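Local coordinates for protein flap endonuclease 1 (Desulfurococcus amylolyticus, PDB 3ORY) that probably cleaves 5' flap structures in DNA, as flap endonucleases do in replication and repair, at residues I27-L30 with R31-H34; P261-A264 with L265-K269; P315-V318 with K319-L322. One frame throughout, in Å; residues are numbered along the deposited sequence.

Contact 1: residues I27-L30 with R31-H34; sequences IEDL and RILH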
ATOM      1  N   ILE A  27       2.095   3.100  16.706  1.00 50.65           N
ATOM      2  CA  ILE A  27       1.198   4.228  16.915  1.00 52.22           C
ATOM      3  C   ILE A  27      -0.064   3.635  17.514  1.00 53.70           C
ATOM      4  O   ILE A  27      -0.715   2.801  16.876  1.00 53.45           O
ATOM      5  CB  ILE A  27       0.873   4.978  15.578  1.00 51.52           C
ATOM      6  CG1 ILE A  27       2.150   5.454  14.868  1.00 50.96           C
ATOM      7  CG2 ILE A  27      -0.095   6.136  15.812  1.00 51.85           C
ATOM      8  CD1 ILE A  27       3.055   6.366  15.697  1.00 52.54           C
ATOM      9  N   GLU A  28      -0.399   4.046  18.739  1.00 55.84           N
ATOM     10  CA  GLU A  28      -1.503   3.421  19.483  1.00 57.86           C
ATOM     11  C   GLU A  28      -2.853   3.500  18.776  1.00 58.37           C
ATOM     12  O   GLU A  28      -3.593   2.511  18.738  1.00 58.97           O
ATOM     13  CB  GLU A  28      -1.587   3.932  20.925  1.00 58.97           C
ATOM     14  CG  GLU A  28      -0.465   3.398  21.832  1.00 60.64           C
ATOM     15  CD  GLU A  28      -0.148   1.902  21.626  1.00 61.56           C
ATOM     16  OE1 GLU A  28      -1.083   1.075  21.524  1.00 62.54           O
ATOM     17  OE2 GLU A  28       1.052   1.554  21.581  1.00 61.52           O
ATOM     18  N   ASP A  29      -3.159   4.667  18.211  1.00 58.72           N
ATOM     19  CA  ASP A  29      -4.284   4.822  17.274  1.00 58.68           C
ATOM     20  C   ASP A  29      -4.049   5.992  16.319  1.00 57.59           C
ATOM     21  O   ASP A  29      -3.128   6.791  16.510  1.00 58.01           O
ATOM     22  CB  ASP A  29      -5.628   4.979  18.012  1.00 59.86           C
ATOM     23  CG  ASP A  29      -5.590   6.049  19.104  1.00 62.25           C
ATOM     24  OD1 ASP A  29      -4.635   6.863  19.147  1.00 63.91           O
ATOM     25  OD2 ASP A  29      -6.530   6.071  19.932  1.00 64.87           O
ATOM     26  N   LEU A  30      -4.896   6.090  15.302  1.00 56.51           N
ATOM     27  CA  LEU A  30      -4.818   7.150  14.301  1.00 55.09           C
ATOM     28  C   LEU A  30      -4.682   8.570  14.878  1.00 54.81           C
ATOM     29  O   LEU A  30      -3.958   9.392  14.319  1.00 54.14           O
ATOM     30  CB  LEU A  30      -6.029   7.058  13.367  1.00 54.97           C
ATOM     31  CG  LEU A  30      -5.975   6.303  12.031  1.00 54.61           C
ATOM     32  CD1 LEU A  30      -5.002   5.137  12.018  1.00 54.93           C
ATOM     33  CD2 LEU A  30      -7.376   5.835  11.638  1.00 55.43           C
ATOM     34  N   ARG A  31      -5.357   8.841  15.999  1.00 54.82           N
ATOM     35  CA  ARG A  31      -5.441  10.198  16.559  1.00 54.52           C
ATOM     36  C   ARG A  31      -4.085  10.787  16.977  1.00 53.52           C
ATOM     37  O   ARG A  31      -3.905  12.007  16.950  1.00 53.27           O
ATOM     38  CB  ARG A  31      -6.447  10.254  17.722  1.00 56.08           C
ATOM     39  CG  ARG A  31      -7.227  11.578  17.857  1.00 58.47           C
ATOM     40  CD  ARG A  31      -6.406  12.690  18.551  1.00 62.89           C
ATOM     41  NE  ARG A  31      -7.215  13.767  19.140  1.00 66.06           N
ATOM     42  CZ  ARG A  31      -7.790  14.762  18.459  1.00 67.34           C
ATOM     43  NH1 ARG A  31      -7.683  14.841  17.133  1.00 66.22           N
ATOM     44  NH2 ARG A  31      -8.497  15.680  19.112  1.00 68.90           N
ATOM     45  N   ILE A  32      -3.130   9.935  17.343  1.00 52.27           N
ATOM     46  CA  ILE A  32      -1.778  10.411  17.663  1.00 51.51           C
ATOM     47  C   ILE A  32      -1.175  11.263  16.518  1.00 49.73           C
ATOM     48  O   ILE A  32      -0.419  12.204  16.763  1.00 49.63           O
ATOM     49  CB  ILE A  32      -0.844   9.245  18.134  1.00 51.75           C
ATOM     50  CG1 ILE A  32      -0.871   9.122  19.668  1.00 53.63           C
ATOM     51  CG2 ILE A  32       0.600   9.446  17.690  1.00 51.34           C
ATOM     52  CD1 ILE A  32      -1.858   8.099  20.209  1.00 55.33           C
ATOM     53  N   LEU A  33      -1.560  10.956  15.279  1.00 47.74           N
ATOM     54  CA  LEU A  33      -1.068  11.682  14.100  1.00 45.86           C
ATOM     55  C   LEU A  33      -1.915  12.905  13.723  1.00 45.38           C
ATOM     56  O   LEU A  33      -1.749  13.467  12.636  1.00 44.21           O
ATOM     57  CB  LEU A  33      -0.961  10.730  12.898  1.00 44.87           C
ATOM     58  CG  LEU A  33       0.037   9.565  12.966  1.00 44.45           C
ATOM     59  CD1 LEU A  33      -0.225   8.567  11.835  1.00 43.53           C
ATOM     60  CD2 LEU A  33       1.478  10.054  12.927  1.00 44.09           C
ATOM     61  N   HIS A  34      -2.810  13.323  14.620  1.00 45.40           N
ATOM     62  CA  HIS A  34      -3.715  14.448  14.362  1.00 45.15           C
ATOM     63  C   HIS A  34      -2.941  15.659  13.866  1.00 44.24           C
ATOM     64  O   HIS A  34      -1.870  15.979  14.392  1.00 44.25           O
ATOM     65  CB  HIS A  34      -4.518  14.821  15.622  1.00 47.16           C
ATOM     66  CG  HIS A  34      -3.706  15.516  16.673  1.00 49.31           C
ATOM     67  ND1 HIS A  34      -3.534  16.885  16.694  1.00 51.85           N
ATOM     68  CD2 HIS A  34      -2.997  15.032  17.721  1.00 51.48           C
ATOM     69  CE1 HIS A  34      -2.762  17.215  17.715  1.00 53.51           C
ATOM     70  NE2 HIS A  34      -2.424  16.109  18.356  1.00 53.68           N
TER
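The carboxylate of Asp-29 meets the side chain of Ile-32 through one oxygen, OD1, which is placed 3.2 Å from Ile-32 CD1, a closeness that is doubtful because the isoleucine torsions are irregular. The two side chains run at about a right angle. With chi1 at 50°, the carboxylate sits between the backbone N and the carbonyl carbon of its own residue, and this brings OD1 over the start of the following turn. The other flat group, the imidazole of His-34, has Arg-31 O at its edge and in its plane, 3.2 Å from His-34 CD2. The same Arg-31 O accepts a hydrogen bond from the backbone N of His-34 at 2.9 Å.

Residues 30-32 form a short 3-10 turn in the loop between strands 24-26 and 37-41 of the XPG N-terminal domain, a member of the PIN clan. The i to i+3 bonds here run from Ile-32 N to Asp-29 O at 3.3 Å and from Leu-33 N to Leu-30 O at 3.0 Å.

Ile-27 CG2, anti to its own N, touches Ile-32 CG2 at 3.9 Å and comes within 4.5 Å of Leu-33 CG. Ile-27 and Leu-30 both pack on Pro-221 of strand 216-225, and Leu-33 rests on Tyr-181. The carboxylate of Glu-28 turns away from the turn to a salt bridge with Lys-220.

Contact 2: residues P261-A264 with L265-K269; sequences PKKA and LQLVK. With PO4 (phosphate ion), chain C.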
ATOM      1  N   PRO A 261      14.108 -11.724   2.326  1.00 36.91           N
ATOM      2  CA  PRO A 261      14.592 -10.502   2.974  1.00 36.30           C
ATOM      3  C   PRO A 261      15.783 -10.672   3.944  1.00 36.34           C
ATOM      4  O   PRO A 261      16.724  -9.880   3.884  1.00 35.30           O
ATOM      5  CB  PRO A 261      13.345  -9.962   3.689  1.00 36.17           C
ATOM      6  CG  PRO A 261      12.193 -10.532   2.897  1.00 36.88           C
ATOM      7  CD  PRO A 261      12.656 -11.912   2.534  1.00 37.10           C
ATOM      8  N   LYS A 262      15.753 -11.689   4.808  1.00 36.50           N
ATOM      9  CA  LYS A 262      16.864 -11.918   5.744  1.00 37.31           C
ATOM     10  C   LYS A 262      18.146 -12.268   5.011  1.00 36.49           C
ATOM     11  O   LYS A 262      19.220 -11.783   5.365  1.00 36.67           O
ATOM     12  CB  LYS A 262      16.530 -13.013   6.770  1.00 38.53           C
ATOM     13  CG  LYS A 262      15.466 -12.617   7.771  1.00 40.70           C
ATOM     14  CD  LYS A 262      15.077 -13.799   8.659  1.00 44.94           C
ATOM     15  CE  LYS A 262      13.945 -13.425   9.592  1.00 46.91           C
ATOM     16  NZ  LYS A 262      13.578 -14.558  10.489  1.00 50.28           N
ATOM     17  N   LYS A 263      18.027 -13.106   3.987  1.00 36.11           N
ATOM     18  CA  LYS A 263      19.182 -13.535   3.205  1.00 35.51           C
ATOM     19  C   LYS A 263      19.761 -12.383   2.393  1.00 33.84           C
ATOM     20  O   LYS A 263      20.979 -12.201   2.363  1.00 33.34           O
ATOM     21  CB  LYS A 263      18.819 -14.706   2.288  1.00 36.10           C
ATOM     22  CG  LYS A 263      19.987 -15.258   1.442  1.00 38.57           C
ATOM     23  CD  LYS A 263      21.120 -15.879   2.278  1.00 42.92           C
ATOM     24  CE  LYS A 263      21.799 -17.014   1.501  1.00 44.95           C
ATOM     25  NZ  LYS A 263      23.025 -17.559   2.174  1.00 47.48           N
ATOM     26  N   ALA A 264      18.881 -11.613   1.748  1.00 32.38           N
ATOM     27  CA  ALA A 264      19.297 -10.431   0.994  1.00 31.27           C
ATOM     28  C   ALA A 264      20.087  -9.478   1.893  1.00 30.85           C
ATOM     29  O   ALA A 264      21.120  -8.973   1.488  1.00 31.19           O
ATOM     30  CB  ALA A 264      18.082  -9.720   0.366  1.00 30.29           C
ATOM     31  N   LEU A 265      19.611  -9.256   3.117  1.00 31.28           N
ATOM     32  CA  LEU A 265      20.282  -8.351   4.059  1.00 31.29           C
ATOM     33  C   LEU A 265      21.663  -8.881   4.437  1.00 32.01           C
ATOM     34  O   LEU A 265      22.645  -8.132   4.502  1.00 30.94           O
ATOM     35  CB  LEU A 265      19.435  -8.154   5.321  1.00 31.63           C
ATOM     36  CG  LEU A 265      20.131  -7.477   6.513  1.00 32.70           C
ATOM     37  CD1 LEU A 265      20.439  -5.996   6.230  1.00 29.47           C
ATOM     38  CD2 LEU A 265      19.309  -7.635   7.791  1.00 32.79           C
ATOM     39  N   GLN A 266      21.720 -10.187   4.682  1.00 32.97           N
ATOM     40  CA  GLN A 266      22.961 -10.863   5.031  1.00 33.90           C
ATOM     41  C   GLN A 266      23.970 -10.727   3.889  1.00 33.41           C
ATOM     42  O   GLN A 266      25.126 -10.375   4.120  1.00 33.59           O
ATOM     43  CB  GLN A 266      22.668 -12.339   5.338  1.00 35.09           C
ATOM     44  CG  GLN A 266      23.445 -12.919   6.495  1.00 37.82           C
ATOM     45  CD  GLN A 266      22.982 -14.329   6.837  1.00 41.46           C
ATOM     46  OE1 GLN A 266      22.483 -15.053   5.978  1.00 42.12           O
ATOM     47  NE2 GLN A 266      23.149 -14.721   8.096  1.00 42.40           N
ATOM     48  N   LEU A 267      23.519 -10.965   2.654  1.00 32.61           N
ATOM     49  CA  LEU A 267      24.399 -10.929   1.482  1.00 32.12           C
ATOM     50  C   LEU A 267      24.991  -9.555   1.165  1.00 31.60           C
ATOM     51  O   LEU A 267      26.190  -9.425   0.874  1.00 30.98           O
ATOM     52  CB  LEU A 267      23.687 -11.470   0.241  1.00 32.04           C
ATOM     53  CG  LEU A 267      23.344 -12.963   0.212  1.00 33.47           C
ATOM     54  CD1 LEU A 267      22.578 -13.320  -1.067  1.00 31.96           C
ATOM     55  CD2 LEU A 267      24.598 -13.839   0.367  1.00 34.34           C
ATOM     56  N   VAL A 268      24.138  -8.538   1.192  1.00 30.73           N
ATOM     57  CA  VAL A 268      24.570  -7.178   0.898  1.00 30.11           C
ATOM     58  C   VAL A 268      25.596  -6.717   1.939  1.00 30.94           C
ATOM     59  O   VAL A 268      26.587  -6.079   1.592  1.00 30.05           O
ATOM     60  CB  VAL A 268      23.367  -6.216   0.805  1.00 29.47           C
ATOM     61  CG1 VAL A 268      23.830  -4.777   0.817  1.00 29.35           C
ATOM     62  CG2 VAL A 268      22.564  -6.505  -0.481  1.00 28.87           C
ATOM     63  N   LYS A 269      25.372  -7.067   3.204  1.00 31.57           N
ATOM     64  CA  LYS A 269      26.337  -6.735   4.255  1.00 33.56           C
ATOM     65  C   LYS A 269      27.671  -7.484   4.111  1.00 34.33           C
ATOM     66  O   LYS A 269      28.731  -6.901   4.313  1.00 34.41           O
ATOM     67  CB  LYS A 269      25.729  -6.933   5.645  1.00 34.29           C
ATOM     68  CG  LYS A 269      24.663  -5.882   5.977  1.00 34.95           C
ATOM     69  CD  LYS A 269      23.966  -6.160   7.300  1.00 38.70           C
ATOM     70  CE  LYS A 269      24.730  -5.583   8.482  1.00 42.53           C
ATOM     71  NZ  LYS A 269      23.922  -5.780   9.724  1.00 46.21           N
TER
HETATM   72  P   PO4 C 355      13.879 -14.831   4.571  1.00 64.81           P
HETATM   73  O1  PO4 C 355      12.859 -15.234   3.530  1.00 65.12           O
HETATM   74  O2  PO4 C 355      15.267 -14.881   3.956  1.00 63.78           O
HETATM   75  O3  PO4 C 355      13.564 -13.448   5.089  1.00 64.16           O
HETATM   76  O4  PO4 C 355      13.819 -15.793   5.735  1.00 65.14           O
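The first two turns of helix 261-271 probably belong to the helix-two-turn-helix module of the flap endonuclease family, which in relatives grips the phosphate backbone of duplex DNA. A phosphate ion, probably from the crystallisation liquor, lies at the amino end of this helix. Lys-262 N donates to phosphate O3 at 2.8 Å along a nearly straight bond (172°). A second, longer bond runs from Lys-263 N to phosphate O2 at 3.3 Å. Pro-261 CD makes a close contact with the same O3, at 3.1 Å, and Lys-262 CB and CG run past it; the lysine chain, extended beyond CG, carries its ammonium on past the ion. The positive end of the helix dipole would favour an anion here, and a DNA phosphate could take a similar place.

Behind the ion, i to i+4 bonds tie the turns together, the shortest from Leu-267 N to Lys-263 O at 2.8 Å. Lys-263 leans forward along the helix, over the next turn: its CG, anti to the backbone N, meets Leu-267 CD1 at 4.1 Å, and its CD approaches Gln-266 OE1 at 4.0 Å. Ala-264, Leu-265 and Val-268 pack against helix 237-247, through Ile-243, Asn-239 and Leu-246, whereas Leu-267 is directed to Ile-281 in a loop.

Contact 3: residues P315-V318 with K319-L322; sequences PDAV and KRIL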
ATOM      1  N   PRO A 315     -21.266  16.304  -1.294  1.00 35.74           N
ATOM      2  CA  PRO A 315     -22.031  15.111  -0.896  1.00 35.30           C
ATOM      3  C   PRO A 315     -22.839  14.491  -2.035  1.00 34.82           C
ATOM      4  O   PRO A 315     -22.847  13.267  -2.192  1.00 34.21           O
ATOM      5  CB  PRO A 315     -22.956  15.638   0.210  1.00 36.49           C
ATOM      6  CG  PRO A 315     -22.177  16.778   0.813  1.00 36.82           C
ATOM      7  CD  PRO A 315     -21.507  17.435  -0.374  1.00 36.10           C
ATOM      8  N   ASP A 316     -23.496  15.315  -2.845  1.00 34.73           N
ATOM      9  CA  ASP A 316     -24.290  14.752  -3.927  1.00 34.51           C
ATOM     10  C   ASP A 316     -23.427  13.988  -4.939  1.00 33.31           C
ATOM     11  O   ASP A 316     -23.828  12.919  -5.408  1.00 32.91           O
ATOM     12  CB  ASP A 316     -25.132  15.801  -4.634  1.00 35.44           C
ATOM     13  CG  ASP A 316     -26.212  15.169  -5.490  1.00 36.28           C
ATOM     14  OD1 ASP A 316     -27.214  14.715  -4.920  1.00 39.54           O
ATOM     15  OD2 ASP A 316     -26.058  15.116  -6.717  1.00 37.85           O
ATOM     16  N   ALA A 317     -22.247  14.529  -5.250  1.00 32.25           N
ATOM     17  CA  ALA A 317     -21.328  13.877  -6.188  1.00 31.71           C
ATOM     18  C   ALA A 317     -20.861  12.539  -5.618  1.00 31.14           C
ATOM     19  O   ALA A 317     -20.778  11.556  -6.348  1.00 30.56           O
ATOM     20  CB  ALA A 317     -20.137  14.776  -6.511  1.00 31.66           C
ATOM     21  N   VAL A 318     -20.589  12.500  -4.313  1.00 31.13           N
ATOM     22  CA  VAL A 318     -20.256  11.232  -3.657  1.00 31.41           C
ATOM     23  C   VAL A 318     -21.427  10.244  -3.778  1.00 31.72           C
ATOM     24  O   VAL A 318     -21.226   9.084  -4.141  1.00 31.19           O
ATOM     25  CB  VAL A 318     -19.856  11.403  -2.170  1.00 31.70           C
ATOM     26  CG1 VAL A 318     -19.612  10.034  -1.525  1.00 31.12           C
ATOM     27  CG2 VAL A 318     -18.601  12.272  -2.030  1.00 31.98           C
ATOM     28  N   LYS A 319     -22.645  10.711  -3.487  1.00 32.66           N
ATOM     29  CA  LYS A 319     -23.836   9.865  -3.617  1.00 33.25           C
ATOM     30  C   LYS A 319     -23.998   9.316  -5.036  1.00 33.16           C
ATOM     31  O   LYS A 319     -24.264   8.126  -5.214  1.00 32.62           O
ATOM     32  CB  LYS A 319     -25.113  10.602  -3.218  1.00 34.19           C
ATOM     33  CG  LYS A 319     -26.346   9.706  -3.367  1.00 35.70           C
ATOM     34  CD  LYS A 319     -27.523  10.379  -4.064  1.00 37.92           C
ATOM     35  CE  LYS A 319     -27.157  11.038  -5.361  1.00 37.89           C
ATOM     36  NZ  LYS A 319     -28.335  11.083  -6.263  1.00 35.20           N
ATOM     37  N   ARG A 320     -23.842  10.186  -6.037  1.00 33.42           N
ATOM     38  CA  ARG A 320     -23.958   9.762  -7.438  1.00 34.12           C
ATOM     39  C   ARG A 320     -22.990   8.616  -7.758  1.00 33.41           C
ATOM     40  O   ARG A 320     -23.400   7.581  -8.292  1.00 33.86           O
ATOM     41  CB  ARG A 320     -23.783  10.948  -8.399  1.00 34.55           C
ATOM     42  CG  ARG A 320     -24.973  11.950  -8.377  1.00 38.29           C
ATOM     43  CD  ARG A 320     -24.996  12.902  -9.596  1.00 43.21           C
ATOM     44  NE  ARG A 320     -23.659  13.407  -9.935  1.00 45.89           N
ATOM     45  CZ  ARG A 320     -23.129  14.541  -9.472  1.00 48.01           C
ATOM     46  NH1 ARG A 320     -23.817  15.324  -8.640  1.00 49.32           N
ATOM     47  NH2 ARG A 320     -21.899  14.895  -9.845  1.00 46.17           N
ATOM     48  N   ILE A 321     -21.722   8.784  -7.402  1.00 32.81           N
ATOM     49  CA  ILE A 321     -20.718   7.734  -7.616  1.00 32.01           C
ATOM     50  C   ILE A 321     -21.056   6.431  -6.863  1.00 32.17           C
ATOM     51  O   ILE A 321     -21.195   5.366  -7.481  1.00 32.25           O
ATOM     52  CB  ILE A 321     -19.295   8.228  -7.257  1.00 31.84           C
ATOM     53  CG1 ILE A 321     -18.874   9.353  -8.212  1.00 31.97           C
ATOM     54  CG2 ILE A 321     -18.292   7.078  -7.348  1.00 32.41           C
ATOM     55  CD1 ILE A 321     -17.728  10.206  -7.721  1.00 30.86           C
ATOM     56  N   LEU A 322     -21.204   6.512  -5.542  1.00 31.79           N
ATOM     57  CA  LEU A 322     -21.377   5.310  -4.723  1.00 32.26           C
ATOM     58  C   LEU A 322     -22.767   4.687  -4.818  1.00 33.07           C
ATOM     59  O   LEU A 322     -22.900   3.497  -5.120  1.00 33.39           O
ATOM     60  CB  LEU A 322     -21.026   5.590  -3.253  1.00 32.31           C
ATOM     61  CG  LEU A 322     -19.597   6.071  -2.980  1.00 31.93           C
ATOM     62  CD1 LEU A 322     -19.402   6.219  -1.483  1.00 31.90           C
ATOM     63  CD2 LEU A 322     -18.560   5.115  -3.566  1.00 30.94           C
TER
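Charged groups join Asp-316 to the residues one turn further along the helix. Arg-320 NH1 donates to Asp-316 OD2 at 3.0 Å in a salt bridge that is somewhat bent, with an N-H...O angle of 142°. The carboxylate comes to the edge of the guanidinium, near its plane, and receives the donor on the anti lone pair of OD2, on the side away from OD1. The two flat groups are turned 47° against each other, and of the guanidinium nitrogens NH1 is the one bonded to Asp-316. An arginine chain bent at chi3 (-42°) brings the group back along the helix toward Asp-316. The same guanidinium lays one face over Ala-317, whose CA is 3.6 Å from the plane, offset toward the rim. Asp-316 OD1 faces Lys-319 instead: the two side chains lie alongside, pointing the same way, with Lys-319 CE 3.7 Å from OD1. Lys-319 NZ stands 4.0 Å from that oxygen, beyond a salt bridge, and makes its stronger pairing with Asp-324.

These are i to i+3 and i to i+4 relations on the first turns of helix 315-325, where Asp-314 OD1 accepts a hydrogen bond from Ala-317 N. Four i to i+4 bonds link the main chain across the two segments, including Arg-320 N to Asp-316 O at 2.8 Å, and the helix widens into a pi-type turn at 320-322.

Among apolar side chains, Val-318 CG1 lies 3.8 Å from Leu-322 CD1, the two running alongside. Both reach Phe-76 of helix 70-84; Val-318 also packs on Leu-152 and Ala-155 of helix 143-156, and on Leu-337 of helix 330-347, while Leu-322 touches Val-333 of the latter helix.

All three contacts are local turns of main chain, a 3-10 turn in contact 1 and the opening turns of helices in contacts 2 and 3, and none touches another. Contacts 2 and 3 lie on opposite sides of the chain's centre, with their own centres about 49 Å apart and nearest atoms about 35 Å apart. The centre of contact 1, at the edge of the central sheet, is about 33 Å from that of contact 2 and about 29 Å from that of contact 3. Of the three, only contact 2 includes the bound phosphate, consistent with a role in holding DNA; residues 27-34 and 315-322 are structural packing at a distance from that ion.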